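Local coordinates for putative Hit-like protein involved in cell-cycle regulation (Streptococcus mutans, PDB 3L7X) that belongs to the histidine triad (HIT) family, binds zinc, and probably acts as a nucleotide hydrolase or transferase, with a putative role in cell-cycle regulation, at residues A105-A109 with T110-G114. Residues are numbered along the deposited sequence; the frame is centred on the assembly and turned at random.
Sequences ALQKA and TKADG
Thr-110, at the end of helix 99-110, holds Leu-106 O with two hydrogen bonds. Its backbone N lies 3.0 Å from Leu-106 O in the ordinary helical bond, and its hydroxyl OG1 adds a second, donating to that same Leu-106 O at 2.6 Å, the two donors arriving from opposite faces of the carbonyl plane. A chi1 of 57° places OG1 in the fork between N and C, from where it reaches the oxygen one helical turn back.

Backbone bonds then close the helix in a Schellman motif, a worked case of how a residue with positive phi, here Lys-111, ends a helix. Ala-112 N reaches Gln-107 O at 3.2 Å, while the inner bond, from Lys-111 N to Lys-108 O, is weak. The chain leaves the helix for strand 114-121, at whose start Asp-113 and Gly-114 both face Arg-139, a classic beta bulge.

A side-chain bond braces this exit: the extended Gln-107 sends NE2 to Ala-112 O, 3.1 Å away, from above the carbonyl plane, although the oxygen lies nearly in the Gln-107 amide plane. The aliphatic part of Gln-107 also lies by Ala-112, CG 4.3 Å from its CB. Leu-106, Thr-110 and Ala-112 all rest on Pro-138, and Leu-106 also meets Ile-167 of the second subunit.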
ATOM      1  N   ALA A 105      -0.672 -14.733  -6.353  1.00 26.74           N
ATOM      2  CA  ALA A 105      -1.697 -15.799  -6.374  1.00 27.50           C
ATOM      3  C   ALA A 105      -3.058 -15.245  -6.807  1.00 25.14           C
ATOM      4  O   ALA A 105      -3.781 -15.851  -7.593  1.00 27.95           O
ATOM      5  CB  ALA A 105      -1.793 -16.477  -4.985  1.00 25.95           C
ATOM      6  N   LEU A 106      -3.450 -14.100  -6.254  1.00 23.06           N
ATOM      7  CA  LEU A 106      -4.699 -13.480  -6.654  1.00 23.46           C
ATOM      8  C   LEU A 106      -4.775 -13.169  -8.154  1.00 26.94           C
ATOM      9  O   LEU A 106      -5.793 -13.368  -8.829  1.00 25.21           O
ATOM     10  CB  LEU A 106      -4.849 -12.206  -5.811  1.00 26.80           C
ATOM     11  CG  LEU A 106      -6.139 -11.498  -5.682  1.00 28.83           C
ATOM     12  CD1 LEU A 106      -7.213 -12.491  -5.160  1.00 29.64           C
ATOM     13  CD2 LEU A 106      -5.912 -10.363  -4.631  1.00 25.24           C
ATOM     14  N   GLN A 107      -3.681 -12.644  -8.676  1.00 26.86           N
ATOM     15  CA  GLN A 107      -3.621 -12.325 -10.080  1.00 28.23           C
ATOM     16  C   GLN A 107      -3.726 -13.609 -10.891  1.00 28.90           C
ATOM     17  O   GLN A 107      -4.448 -13.650 -11.873  1.00 26.10           O
ATOM     18  CB  GLN A 107      -2.307 -11.594 -10.438  1.00 24.66           C
ATOM     19  CG  GLN A 107      -2.230 -11.375 -11.966  1.00 27.08           C
ATOM     20  CD  GLN A 107      -0.975 -10.619 -12.380  1.00 31.58           C
ATOM     21  OE1 GLN A 107       0.143 -10.916 -11.897  1.00 31.22           O
ATOM     22  NE2 GLN A 107      -1.142  -9.658 -13.315  1.00 31.43           N
ATOM     23  N   LYS A 108      -3.050 -14.667 -10.446  1.00 28.18           N
ATOM     24  CA  LYS A 108      -3.085 -15.934 -11.198  1.00 35.25           C
ATOM     25  C   LYS A 108      -4.516 -16.510 -11.186  1.00 31.99           C
ATOM     26  O   LYS A 108      -5.091 -16.894 -12.227  1.00 32.92           O
ATOM     27  CB  LYS A 108      -2.125 -16.951 -10.566  1.00 36.75           C
ATOM     28  CG  LYS A 108      -0.636 -16.682 -10.800  1.00 39.76           C
ATOM     29  CD  LYS A 108       0.234 -17.899 -10.362  0.50 45.45           C
ATOM     30  CE  LYS A 108       0.041 -18.319  -8.868  0.50 49.73           C
ATOM     31  NZ  LYS A 108       0.720 -17.488  -7.745  1.00 39.71           N
ATOM     32  N   ALA A 109      -5.104 -16.583  -9.991  1.00 26.41           N
ATOM     33  CA  ALA A 109      -6.447 -17.155  -9.849  1.00 31.60           C
ATOM     34  C   ALA A 109      -7.504 -16.421 -10.658  1.00 32.78           C
ATOM     35  O   ALA A 109      -8.418 -17.066 -11.207  1.00 35.62           O
ATOM     36  CB  ALA A 109      -6.851 -17.174  -8.382  1.00 31.41           C
ATOM     37  N   THR A 110      -7.395 -15.085 -10.726  1.00 29.22           N
ATOM     38  CA  THR A 110      -8.411 -14.269 -11.392  1.00 27.90           C
ATOM     39  C   THR A 110      -8.068 -13.909 -12.828  1.00 28.81           C
ATOM     40  O   THR A 110      -8.906 -13.357 -13.553  1.00 30.30           O
ATOM     41  CB  THR A 110      -8.682 -12.949 -10.619  1.00 26.73           C
ATOM     42  OG1 THR A 110      -7.461 -12.215 -10.480  1.00 24.58           O
ATOM     43  CG2 THR A 110      -9.191 -13.251  -9.206  1.00 24.96           C
ATOM     44  N   LYS A 111      -6.844 -14.238 -13.237  1.00 30.26           N
ATOM     45  CA  LYS A 111      -6.311 -13.782 -14.510  1.00 34.05           C
ATOM     46  C   LYS A 111      -6.416 -12.240 -14.648  1.00 33.71           C
ATOM     47  O   LYS A 111      -6.753 -11.717 -15.704  1.00 36.28           O
ATOM     48  CB  LYS A 111      -7.041 -14.513 -15.663  1.00 36.77           C
ATOM     49  CG  LYS A 111      -6.895 -16.024 -15.607  1.00 45.77           C
ATOM     50  CD  LYS A 111      -7.644 -16.662 -16.756  1.00 59.30           C
ATOM     51  CE  LYS A 111      -7.691 -18.171 -16.607  1.00 68.01           C
ATOM     52  NZ  LYS A 111      -8.228 -18.816 -17.841  1.00 73.69           N
ATOM     53  N   ALA A 112      -6.131 -11.524 -13.563  1.00 25.28           N
ATOM     54  CA  ALA A 112      -6.168 -10.073 -13.595  1.00 23.48           C
ATOM     55  C   ALA A 112      -5.064  -9.445 -14.432  1.00 26.00           C
ATOM     56  O   ALA A 112      -3.955 -10.012 -14.493  1.00 27.27           O
ATOM     57  CB  ALA A 112      -6.104  -9.512 -12.152  1.00 21.27           C
ATOM     58  N   ASP A 113      -5.351  -8.303 -15.074  1.00 22.60           N
ATOM     59  CA  ASP A 113      -4.304  -7.586 -15.853  1.00 21.76           C
ATOM     60  C   ASP A 113      -3.443  -6.668 -15.005  1.00 19.19           C
ATOM     61  O   ASP A 113      -2.312  -6.287 -15.418  1.00 22.40           O
ATOM     62  CB  ASP A 113      -4.946  -6.761 -16.969  1.00 26.45           C
ATOM     63  CG  ASP A 113      -5.821  -7.630 -17.897  1.00 35.51           C
ATOM     64  OD1 ASP A 113      -5.278  -8.548 -18.526  1.00 37.41           O
ATOM     65  OD2 ASP A 113      -7.056  -7.445 -17.917  1.00 38.28           O
ATOM     66  N   GLY A 114      -3.920  -6.310 -13.819  1.00 20.05           N
ATOM     67  CA  GLY A 114      -3.169  -5.376 -12.967  1.00 17.59           C
ATOM     68  C   GLY A 114      -3.718  -5.499 -11.543  1.00 16.41           C
ATOM     69  O   GLY A 114      -4.618  -6.315 -11.278  1.00 18.84           O
TER